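Local coordinates for fucolectin-related protein (Streptococcus pneumoniae, PDB 2WMF) that is a family 98 glycoside hydrolase that probably cleaves fucosylated blood-group carbohydrate antigens of the host, at residues 148-153 with 210-215; 243-248 with 262-267; 304-309 with 517-522. All blocks are in the same frame, centred on the assembly; numbering follows the deposited sequence.

In the fold
The three contacts run outward from the mouth of an eight-stranded parallel (beta/alpha)8 barrel toward the C-terminal part of the chain. Contact 1 lies where strands 143-149 and 207-212 end, the side of such barrels on which glycoside hydrolases of this fold carry their active site. It touches contact 2, about 16 Å away between centres, through a probable hydrogen bond of 2.5 Å from Thr-214 OG1 to Asp-243 OD2. Contact 3 is centred about 17 Å from contact 2, nearest atoms about 7 Å apart; helix 506-517 spans the two, with Glu-508 bonded to Tyr-267 and Lys-517 opening the second segment of contact 3. Contacts 1 and 3 are about 27 Å apart, centre to centre.

Contact 1: 148-153 with 210-215; sequences NIENYW and ATKNTP
At the C-terminal mouth of the barrel, where strands 143-149 and 207-212 run out into loops, Lys-212 reaches across to Glu-150 in a salt bridge, NZ to OE1 2.8 Å. The lysine chain is extended as far as CE and then bends at its last torsion (chi4 -79°), which swings the ammonium group toward the acid. OE1 is met on its anti side, a little out of the carboxylate plane. The other oxygen is held as well: Trp-153 NE1 donates to Glu-150 OE2 at 2.8 Å, again on the anti side, so both oxygens are bonded and the carboxylate is restrained from turning. The two strands are not neighbours in the parallel sheet, since 176-180 runs between them; the lysine side chain spans the distance between them at the barrel mouth, Lys-212 CE passing 3.7 Å from Ile-149 CG2 at roughly a right angle. Lys-212 NZ also donates to Thr-214 OG1 at 2.8 Å, and this hydroxyl is hydrogen-bonded in turn to Asp-243 at the end of strand 237-243. Asp-243 and Glu-293 form long, weak ion pairs with the lysine. Beyond the charged cluster, the phenol of Tyr-152 packs on the loop after strand 207-212. Pro-215 sits over one face of the ring in a CH-pi contact, with CG 3.9 Å from the ring centroid and 14° off its normal, while CB comes to 3.6 Å from Tyr-152 CE1. At the far end of the phenol, Tyr-152 OH lies 3.3 Å from Thr-214 CB, the two side chains meeting nearly at right angles.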
loop_
_atom_site.group_PDB
_atom_site.type_symbol
_atom_site.label_atom_id
_atom_site.label_comp_id
_atom_site.label_asym_id
_atom_site.label_seq_id
_atom_site.Cartn_x
_atom_site.Cartn_y
_atom_site.Cartn_z
ATOM N N ASN A 148 2.516 14.503 -7.046
ATOM C CA ASN A 148 2.556 14.225 -8.462
ATOM C C ASN A 148 2.082 12.776 -8.582
ATOM O O ASN A 148 2.657 11.875 -7.955
ATOM C CB ASN A 148 3.989 14.346 -8.952
ATOM C CG ASN A 148 4.163 14.055 -10.435
ATOM O OD1 ASN A 148 3.206 13.725 -11.133
ATOM N ND2 ASN A 148 5.400 14.201 -10.927
ATOM N N ILE A 149 1.061 12.555 -9.390
ATOM C CA ILE A 149 0.433 11.237 -9.500
ATOM C C ILE A 149 0.243 10.836 -10.949
ATOM O O ILE A 149 -0.389 11.571 -11.681
ATOM C CB ILE A 149 -0.972 11.228 -8.786
ATOM C CG1 ILE A 149 -0.862 11.611 -7.310
ATOM C CG2 ILE A 149 -1.617 9.817 -8.859
ATOM C CD1 ILE A 149 -2.201 11.610 -6.544
ATOM N N GLU A 150 0.802 9.679 -11.335
ATOM C CA GLU A 150 0.419 8.938 -12.560
ATOM C C GLU A 150 0.875 9.575 -13.876
ATOM O O GLU A 150 0.207 10.441 -14.410
ATOM C CB GLU A 150 -1.087 8.703 -12.660
ATOM C CG GLU A 150 -1.465 7.770 -13.798
ATOM C CD GLU A 150 -2.991 7.619 -13.895
ATOM O OE1 GLU A 150 -3.664 7.265 -12.881
ATOM O OE2 GLU A 150 -3.525 7.921 -14.991
ATOM N N ASN A 151 1.948 9.028 -14.442
ATOM C CA ASN A 151 2.516 9.507 -15.705
ATOM C C ASN A 151 3.066 8.406 -16.604
ATOM O O ASN A 151 3.604 8.697 -17.649
ATOM C CB ASN A 151 3.656 10.505 -15.421
ATOM C CG ASN A 151 3.218 11.684 -14.596
ATOM O OD1 ASN A 151 2.726 12.663 -15.134
ATOM N ND2 ASN A 151 3.395 11.586 -13.265
ATOM N N TYR A 152 2.952 7.153 -16.169
ATOM C CA TYR A 152 3.598 6.026 -16.895
ATOM C C TYR A 152 3.077 5.885 -18.347
ATOM O O TYR A 152 3.788 5.354 -19.202
ATOM C CB TYR A 152 3.495 4.692 -16.083
ATOM C CG TYR A 152 2.112 4.484 -15.504
ATOM C CD1 TYR A 152 1.022 4.078 -16.301
ATOM C CD2 TYR A 152 1.857 4.737 -14.164
ATOM C CE1 TYR A 152 -0.257 3.953 -15.739
ATOM C CE2 TYR A 152 0.621 4.623 -13.636
ATOM C CZ TYR A 152 -0.447 4.214 -14.417
ATOM O OH TYR A 152 -1.706 4.149 -13.810
ATOM N N TRP A 153 1.860 6.344 -18.606
ATOM C CA TRP A 153 1.286 6.237 -19.940
ATOM C C TRP A 153 1.458 7.471 -20.819
ATOM O O TRP A 153 0.996 7.499 -21.984
ATOM C CB TRP A 153 -0.197 5.845 -19.862
ATOM C CG TRP A 153 -1.059 6.833 -19.105
ATOM C CD1 TRP A 153 -1.235 6.874 -17.760
ATOM C CD2 TRP A 153 -1.857 7.905 -19.650
ATOM N NE1 TRP A 153 -2.063 7.924 -17.420
ATOM C CE2 TRP A 153 -2.485 8.551 -18.570
ATOM C CE3 TRP A 153 -2.115 8.372 -20.953
ATOM C CZ2 TRP A 153 -3.353 9.629 -18.739
ATOM C CZ3 TRP A 153 -3.004 9.455 -21.109
ATOM C CH2 TRP A 153 -3.585 10.084 -20.020
ATOM N N ALA A 210 6.785 6.670 -4.404
ATOM C CA ALA A 210 5.731 5.696 -4.106
ATOM C C ALA A 210 5.175 5.015 -5.340
ATOM O O ALA A 210 5.139 5.579 -6.423
ATOM C CB ALA A 210 4.585 6.377 -3.274
ATOM N N THR A 211 4.709 3.794 -5.137
ATOM C CA THR A 211 4.201 3.020 -6.232
ATOM C C THR A 211 2.756 3.438 -6.582
ATOM O O THR A 211 2.087 4.170 -5.858
ATOM C CB THR A 211 4.227 1.491 -5.878
ATOM O OG1 THR A 211 3.215 1.227 -4.887
ATOM C CG2 THR A 211 5.617 1.040 -5.341
ATOM N N LYS A 212 2.274 2.926 -7.693
ATOM C CA LYS A 212 0.859 3.074 -8.086
ATOM C C LYS A 212 0.497 1.974 -9.090
ATOM O O LYS A 212 0.619 2.153 -10.316
ATOM C CB LYS A 212 0.585 4.439 -8.694
ATOM C CG LYS A 212 -0.919 4.684 -9.021
ATOM C CD LYS A 212 -1.242 6.085 -9.541
ATOM C CE LYS A 212 -2.770 6.310 -9.503
ATOM N NZ LYS A 212 -3.429 5.643 -10.664
ATOM N N ASN A 213 0.017 0.852 -8.548
ATOM C CA ASN A 213 -0.068 -0.409 -9.309
ATOM C C ASN A 213 -1.294 -0.625 -10.215
ATOM O O ASN A 213 -1.556 -1.745 -10.680
ATOM C CB ASN A 213 0.223 -1.594 -8.395
ATOM C CG ASN A 213 -0.769 -1.786 -7.308
ATOM O OD1 ASN A 213 -1.798 -1.094 -7.230
ATOM N ND2 ASN A 213 -0.465 -2.756 -6.414
ATOM N N THR A 214 -1.947 0.469 -10.542
ATOM C CA THR A 214 -3.024 0.534 -11.531
ATOM C C THR A 214 -2.767 -0.208 -12.864
ATOM O O THR A 214 -3.692 -0.893 -13.339
ATOM C CB THR A 214 -3.306 2.031 -11.877
ATOM O OG1 THR A 214 -3.283 2.837 -10.678
ATOM C CG2 THR A 214 -4.656 2.211 -12.602
ATOM N N PRO A 215 -1.592 0.010 -13.498
ATOM C CA PRO A 215 -1.426 -0.510 -14.862
ATOM C C PRO A 215 -1.099 -1.998 -14.971
ATOM O O PRO A 215 -0.773 -2.480 -16.068
ATOM C CB PRO A 215 -0.281 0.336 -15.427
ATOM C CG PRO A 215 0.608 0.562 -14.203
ATOM C CD PRO A 215 -0.382 0.774 -13.087
#

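Contact 2: 243-248 with 262-267; sequences DTWKWW and RDMRSY
With its CG anti to the backbone N (chi1 -179°), Trp-248 turns its indole to meet Arg-262, whose chain runs extended from CG to NE along that ring. The guanidinium lies flat on the indole, planes 5° apart, and Arg-262 CZ stands 3.7 Å from the centroid of the Trp-248 six-membered ring in a cation-pi stack. Arg-262 CD continues the overlap as a CH-pi contact, 3.6 Å from the centroid of the Trp-248 five-membered ring. Arg-262 NH1 gives an almost straight hydrogen bond of 3.1 Å to Trp-248 O; the oxygen lies in the guanidinium plane, although the donor stands above the carbonyl plane. Stack and bond together fix the rotation of the guanidinium. The opposite face of the Trp-248 indole receives the rim of Trp-245 at CZ3. Trp-245 in turn takes the edge of Tyr-267 on its own face, a T-shaped pair with planes at 62° and Tyr-267 CD2 3.3 Å from Trp-245 CZ2. Just ahead of Trp-245, Thr-244 OG1 donates to Tyr-267 O at 2.7 Å, in the carbonyl plane and on a lone pair; the same hydroxyl accepts from Cys-294 N. Ser-266 CB packs against the helix backbone, 3.6 Å from Trp-248 CA. Asp-263 opens the facing turn as an Asx turn and is gripped side-on by Arg-265. The loop 262-267 lies between helix 245-249, which follows barrel strand 237-243, and helices 489-493 and 506-517: Trp-492 packs on Ser-266, and Glu-508 holds the Tyr-267 hydroxyl.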
loop_
_atom_site.group_PDB
_atom_site.type_symbol
_atom_site.label_atom_id
_atom_site.label_comp_id
_atom_site.label_asym_id
_atom_site.label_seq_id
_atom_site.Cartn_x
_atom_site.Cartn_y
_atom_site.Cartn_z
ATOM N N ASP A 243 -4.362 0.792 -5.568
ATOM C CA ASP A 243 -5.457 1.212 -6.456
ATOM C C ASP A 243 -6.366 0.046 -6.829
ATOM O O ASP A 243 -5.956 -0.844 -7.575
ATOM C CB ASP A 243 -4.909 1.903 -7.711
ATOM C CG ASP A 243 -5.998 2.470 -8.606
ATOM O OD1 ASP A 243 -7.179 2.446 -8.201
ATOM O OD2 ASP A 243 -5.614 2.985 -9.685
ATOM N N THR A 244 -7.604 0.103 -6.362
ATOM C CA THR A 244 -8.581 -0.993 -6.621
ATOM C C THR A 244 -9.095 -0.969 -8.082
ATOM O O THR A 244 -9.734 -1.925 -8.518
ATOM C CB THR A 244 -9.751 -0.977 -5.656
ATOM O OG1 THR A 244 -10.478 0.239 -5.802
ATOM C CG2 THR A 244 -9.257 -1.147 -4.159
ATOM N N TRP A 245 -8.773 0.099 -8.827
ATOM C CA TRP A 245 -8.984 0.092 -10.286
ATOM C C TRP A 245 -8.212 -1.061 -10.946
ATOM O O TRP A 245 -8.542 -1.467 -12.070
ATOM C CB TRP A 245 -8.577 1.424 -10.939
ATOM C CG TRP A 245 -9.590 2.526 -10.916
ATOM C CD1 TRP A 245 -9.618 3.617 -10.093
ATOM C CD2 TRP A 245 -10.691 2.683 -11.819
ATOM N NE1 TRP A 245 -10.676 4.423 -10.408
ATOM C CE2 TRP A 245 -11.338 3.900 -11.486
ATOM C CE3 TRP A 245 -11.181 1.934 -12.880
ATOM C CZ2 TRP A 245 -12.491 4.355 -12.151
ATOM C CZ3 TRP A 245 -12.319 2.399 -13.566
ATOM C CH2 TRP A 245 -12.962 3.595 -13.174
ATOM N N LYS A 246 -7.178 -1.597 -10.282
ATOM C CA LYS A 246 -6.505 -2.810 -10.840
ATOM C C LYS A 246 -7.537 -3.922 -11.142
ATOM O O LYS A 246 -7.357 -4.717 -12.112
ATOM C CB LYS A 246 -5.380 -3.319 -9.943
ATOM C CG LYS A 246 -5.803 -4.081 -8.671
ATOM C CD LYS A 246 -4.623 -4.724 -7.960
ATOM C CE LYS A 246 -3.578 -3.733 -7.498
ATOM N NZ LYS A 246 -4.062 -2.700 -6.535
ATOM N N TRP A 247 -8.562 -4.008 -10.298
ATOM C CA TRP A 247 -9.557 -5.069 -10.415
ATOM C C TRP A 247 -10.289 -4.929 -11.780
ATOM O O TRP A 247 -10.511 -5.919 -12.511
ATOM C CB TRP A 247 -10.523 -5.062 -9.215
ATOM C CG TRP A 247 -11.172 -6.374 -8.898
ATOM C CD1 TRP A 247 -12.444 -6.720 -9.170
ATOM C CD2 TRP A 247 -10.596 -7.484 -8.199
ATOM N NE1 TRP A 247 -12.730 -7.991 -8.691
ATOM C CE2 TRP A 247 -11.584 -8.497 -8.122
ATOM C CE3 TRP A 247 -9.341 -7.720 -7.611
ATOM C CZ2 TRP A 247 -11.359 -9.707 -7.450
ATOM C CZ3 TRP A 247 -9.125 -8.931 -6.974
ATOM C CH2 TRP A 247 -10.108 -9.906 -6.910
ATOM N N TRP A 248 -10.614 -3.689 -12.127
ATOM C CA TRP A 248 -11.214 -3.315 -13.446
ATOM C C TRP A 248 -10.229 -3.569 -14.581
ATOM O O TRP A 248 -10.593 -4.131 -15.616
ATOM C CB TRP A 248 -11.614 -1.846 -13.410
ATOM C CG TRP A 248 -12.266 -1.346 -14.668
ATOM C CD1 TRP A 248 -13.598 -1.406 -14.995
ATOM C CD2 TRP A 248 -11.607 -0.701 -15.745
ATOM N NE1 TRP A 248 -13.793 -0.832 -16.235
ATOM C CE2 TRP A 248 -12.587 -0.383 -16.705
ATOM C CE3 TRP A 248 -10.276 -0.339 -15.993
ATOM C CZ2 TRP A 248 -12.287 0.258 -17.891
ATOM C CZ3 TRP A 248 -9.983 0.319 -17.186
ATOM C CH2 TRP A 248 -10.992 0.595 -18.127
ATOM N N ARG A 262 -16.793 -6.280 -17.154
ATOM C CA ARG A 262 -16.376 -5.286 -16.129
ATOM C C ARG A 262 -17.186 -3.993 -16.222
ATOM O O ARG A 262 -17.729 -3.623 -17.280
ATOM C CB ARG A 262 -14.900 -4.964 -16.243
ATOM C CG ARG A 262 -14.564 -4.142 -17.498
ATOM C CD ARG A 262 -13.098 -3.947 -17.661
ATOM N NE ARG A 262 -12.791 -3.301 -18.941
ATOM C CZ ARG A 262 -11.589 -2.845 -19.289
ATOM N NH1 ARG A 262 -10.571 -2.931 -18.463
ATOM N NH2 ARG A 262 -11.393 -2.280 -20.470
ATOM N N ASP A 263 -17.243 -3.289 -15.106
ATOM C CA ASP A 263 -17.709 -1.909 -15.081
ATOM C C ASP A 263 -17.191 -1.222 -13.809
ATOM O O ASP A 263 -16.275 -1.775 -13.161
ATOM C CB ASP A 263 -19.242 -1.748 -15.349
ATOM C CG ASP A 263 -20.145 -2.404 -14.320
ATOM O OD1 ASP A 263 -19.830 -2.397 -13.102
ATOM O OD2 ASP A 263 -21.214 -2.937 -14.753
ATOM N N MET A 264 -17.687 -0.024 -13.484
ATOM C CA MET A 264 -17.173 0.692 -12.301
ATOM C C MET A 264 -17.318 -0.144 -11.037
ATOM O O MET A 264 -16.541 0.025 -10.099
ATOM C CB MET A 264 -17.837 2.066 -12.093
ATOM C CG MET A 264 -17.427 3.093 -13.110
ATOM S SD MET A 264 -18.066 4.734 -12.771
ATOM C CE MET A 264 -19.762 4.469 -13.332
ATOM N N ARG A 265 -18.285 -1.062 -11.000
ATOM C CA ARG A 265 -18.426 -1.907 -9.825
ATOM C C ARG A 265 -17.134 -2.727 -9.547
ATOM O O ARG A 265 -16.882 -3.160 -8.416
ATOM C CB ARG A 265 -19.659 -2.775 -9.982
ATOM C CG ARG A 265 -20.919 -1.987 -9.906
ATOM C CD ARG A 265 -22.151 -2.826 -10.127
ATOM N NE ARG A 265 -22.291 -3.185 -11.536
ATOM C CZ ARG A 265 -23.414 -3.672 -12.081
ATOM N NH1 ARG A 265 -24.457 -3.942 -11.322
ATOM N NH2 ARG A 265 -23.466 -3.913 -13.384
ATOM N N SER A 266 -16.335 -2.956 -10.582
ATOM C CA SER A 266 -15.047 -3.634 -10.435
ATOM C C SER A 266 -14.115 -2.911 -9.471
ATOM O O SER A 266 -13.368 -3.555 -8.712
ATOM C CB SER A 266 -14.385 -3.870 -11.810
ATOM O OG SER A 266 -15.219 -4.629 -12.693
ATOM N N TYR A 267 -14.132 -1.576 -9.456
ATOM C CA TYR A 267 -13.222 -0.898 -8.519
ATOM C C TYR A 267 -13.702 -0.980 -7.069
ATOM O O TYR A 267 -12.971 -0.604 -6.132
ATOM C CB TYR A 267 -12.901 0.538 -8.934
ATOM C CG TYR A 267 -13.995 1.584 -8.917
ATOM C CD1 TYR A 267 -14.782 1.820 -7.786
ATOM C CD2 TYR A 267 -14.142 2.474 -10.011
ATOM C CE1 TYR A 267 -15.753 2.847 -7.783
ATOM C CE2 TYR A 267 -15.098 3.510 -10.002
ATOM C CZ TYR A 267 -15.905 3.697 -8.904
ATOM O OH TYR A 267 -16.806 4.757 -8.894
#

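Contact 3: 304-309 with 517-522; sequences VPTPAF and KNYSIN
Ser-520 OG is hydrogen-bonded at 2.7 Å to a water that donates to Val-304 O, and it has a further, weak bond to Ile-515 O in helix 506-517. A second water joins the same two segments by their backbones, donating to Pro-305 O and to Ser-520 O, each at 2.7 Å. Beside these bridges carbon meets carbon: Val-304 has CG1 anti to its own N (chi1 -178°), and that methyl comes to 3.8 Å from Ser-520 CB. Deeper in, Pro-307 lies on the phenol of Tyr-519. Its CD stands 3.7 Å from the ring centroid, 17° off the normal, in a CH-pi contact displaced toward the ring rim, with Tyr-519 CZ the nearest carbon at 3.5 Å. The two side chains approach from opposite directions, the proline from the first turn of helix 307-322 and the tyrosine from the loop that follows helix 506-517. CG of the proline reaches past the rim near Tyr-519 CE1, and CB lies beyond it, above Tyr-519 OH. Tyr-519 OH, 3.5 Å from Ala-308 CB, is hydrogen-bonded to Glu-272 at the start of helix 272-283. Thr-306 is the N-cap of helix 307-322: its OG1 accepts from Phe-309 N at 3.2 Å and is also bonded to Tyr-297 O, while its CG2 meets Ser-520 OG. The contact joins the start of helix 307-322, which follows the barrel, to the loop after helix 506-517 in the C-terminal part of the chain, 208 residues on. Proline lies on an aromatic face whose hydroxyl is tied to Glu-272, while toward Val-304 and Pro-305 carbonyls and a hydroxyl are joined through water, consistent with a polar fit across the segments that is made in part through bound water.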
loop_
_atom_site.group_PDB
_atom_site.type_symbol
_atom_site.label_atom_id
_atom_site.label_comp_id
_atom_site.label_asym_id
_atom_site.label_seq_id
_atom_site.Cartn_x
_atom_site.Cartn_y
_atom_site.Cartn_z
ATOM N N VAL A 304 -20.064 9.070 4.507
ATOM C CA VAL A 304 -20.188 7.799 5.200
ATOM C C VAL A 304 -18.981 6.908 4.867
ATOM O O VAL A 304 -18.834 6.465 3.723
ATOM C CB VAL A 304 -21.454 7.049 4.775
ATOM C CG1 VAL A 304 -21.610 5.722 5.565
ATOM C CG2 VAL A 304 -22.690 7.977 4.981
ATOM N N PRO A 305 -18.080 6.712 5.821
ATOM C CA PRO A 305 -16.904 5.862 5.537
ATOM C C PRO A 305 -17.300 4.439 5.209
ATOM O O PRO A 305 -18.285 3.929 5.735
ATOM C CB PRO A 305 -16.079 5.944 6.846
ATOM C CG PRO A 305 -16.535 7.205 7.521
ATOM C CD PRO A 305 -18.006 7.328 7.159
ATOM N N THR A 306 -16.562 3.825 4.298
ATOM C CA THR A 306 -16.878 2.491 3.815
ATOM C C THR A 306 -16.253 1.411 4.683
ATOM O O THR A 306 -15.264 1.671 5.425
ATOM C CB THR A 306 -16.350 2.313 2.374
ATOM O OG1 THR A 306 -14.912 2.363 2.411
ATOM C CG2 THR A 306 -16.929 3.336 1.383
ATOM N N PRO A 307 -16.776 0.152 4.593
ATOM C CA PRO A 307 -16.132 -0.978 5.270
ATOM C C PRO A 307 -14.695 -1.243 4.824
ATOM O O PRO A 307 -13.850 -1.628 5.649
ATOM C CB PRO A 307 -17.064 -2.152 4.955
ATOM C CG PRO A 307 -18.416 -1.473 4.810
ATOM C CD PRO A 307 -18.114 -0.202 4.072
ATOM N N ALA A 308 -14.390 -0.986 3.555
ATOM C CA ALA A 308 -12.993 -1.163 3.042
ATOM C C ALA A 308 -12.075 -0.238 3.839
ATOM O O ALA A 308 -10.951 -0.634 4.271
ATOM C CB ALA A 308 -12.905 -0.888 1.498
ATOM N N PHE A 309 -12.599 0.958 4.145
ATOM C CA PHE A 309 -11.836 1.915 4.977
ATOM C C PHE A 309 -11.772 1.455 6.439
ATOM O O PHE A 309 -10.674 1.270 7.003
ATOM C CB PHE A 309 -12.392 3.340 4.871
ATOM C CG PHE A 309 -11.527 4.388 5.542
ATOM C CD1 PHE A 309 -10.241 4.639 5.070
ATOM C CD2 PHE A 309 -11.982 5.098 6.670
ATOM C CE1 PHE A 309 -9.410 5.617 5.664
ATOM C CE2 PHE A 309 -11.147 6.069 7.293
ATOM C CZ PHE A 309 -9.876 6.327 6.761
ATOM N N LYS A 517 -25.801 3.664 1.203
ATOM C CA LYS A 517 -27.016 3.138 1.802
ATOM C C LYS A 517 -27.107 1.626 1.882
ATOM O O LYS A 517 -28.018 1.074 2.555
ATOM C CB LYS A 517 -28.207 3.668 1.029
ATOM C CG LYS A 517 -28.314 5.182 0.979
ATOM C CD LYS A 517 -28.805 5.723 2.316
ATOM C CE LYS A 517 -29.011 7.238 2.286
ATOM N NZ LYS A 517 -27.803 7.987 1.743
ATOM N N ASN A 518 -26.199 0.921 1.207
ATOM C CA ASN A 518 -26.248 -0.549 1.174
ATOM C C ASN A 518 -24.920 -1.043 1.739
ATOM O O ASN A 518 -24.828 -1.329 2.938
ATOM C CB ASN A 518 -26.497 -1.056 -0.236
ATOM C CG ASN A 518 -27.890 -0.720 -0.734
ATOM O OD1 ASN A 518 -28.766 -1.593 -0.702
ATOM N ND2 ASN A 518 -28.102 0.516 -1.169
ATOM N N TYR A 519 -23.910 -1.135 0.889
ATOM C CA TYR A 519 -22.593 -1.614 1.323
ATOM C C TYR A 519 -22.116 -1.026 2.651
ATOM O O TYR A 519 -21.720 -1.773 3.564
ATOM C CB TYR A 519 -21.589 -1.378 0.186
ATOM C CG TYR A 519 -20.130 -1.588 0.557
ATOM C CD1 TYR A 519 -19.717 -2.778 1.122
ATOM C CD2 TYR A 519 -19.164 -0.671 0.195
ATOM C CE1 TYR A 519 -18.367 -3.019 1.443
ATOM C CE2 TYR A 519 -17.822 -0.899 0.512
ATOM C CZ TYR A 519 -17.418 -2.065 1.145
ATOM O OH TYR A 519 -16.081 -2.299 1.458
ATOM N N SER A 520 -22.205 0.305 2.815
ATOM C CA SER A 520 -21.601 0.920 3.992
ATOM C C SER A 520 -22.432 0.819 5.277
ATOM O O SER A 520 -21.914 1.057 6.367
ATOM C CB SER A 520 -21.278 2.390 3.732
ATOM O OG SER A 520 -20.301 2.478 2.725
ATOM N N ILE A 521 -23.718 0.496 5.167
ATOM C CA ILE A 521 -24.530 0.444 6.383
ATOM C C ILE A 521 -25.062 -0.959 6.679
ATOM O O ILE A 521 -25.238 -1.298 7.833
ATOM C CB ILE A 521 -25.587 1.594 6.473
ATOM C CG1 ILE A 521 -26.332 1.715 5.228
ATOM C CG2 ILE A 521 -24.933 3.031 6.715
ATOM C CD1 ILE A 521 -27.396 2.791 5.288
ATOM N N ASN A 522 -25.329 -1.757 5.646
ATOM C CA ASN A 522 -25.648 -3.180 5.794
ATOM C C ASN A 522 -24.712 -4.044 4.938
ATOM O O ASN A 522 -25.141 -4.794 4.049
ATOM C CB ASN A 522 -27.096 -3.451 5.447
ATOM C CG ASN A 522 -28.022 -2.964 6.535
ATOM O OD1 ASN A 522 -28.054 -3.514 7.653
ATOM N ND2 ASN A 522 -28.724 -1.939 6.246
HETATM O O HOH W 1 -20.342 5.067 1.904
HETATM O O HOH W 2 -19.236 1.551 6.706
#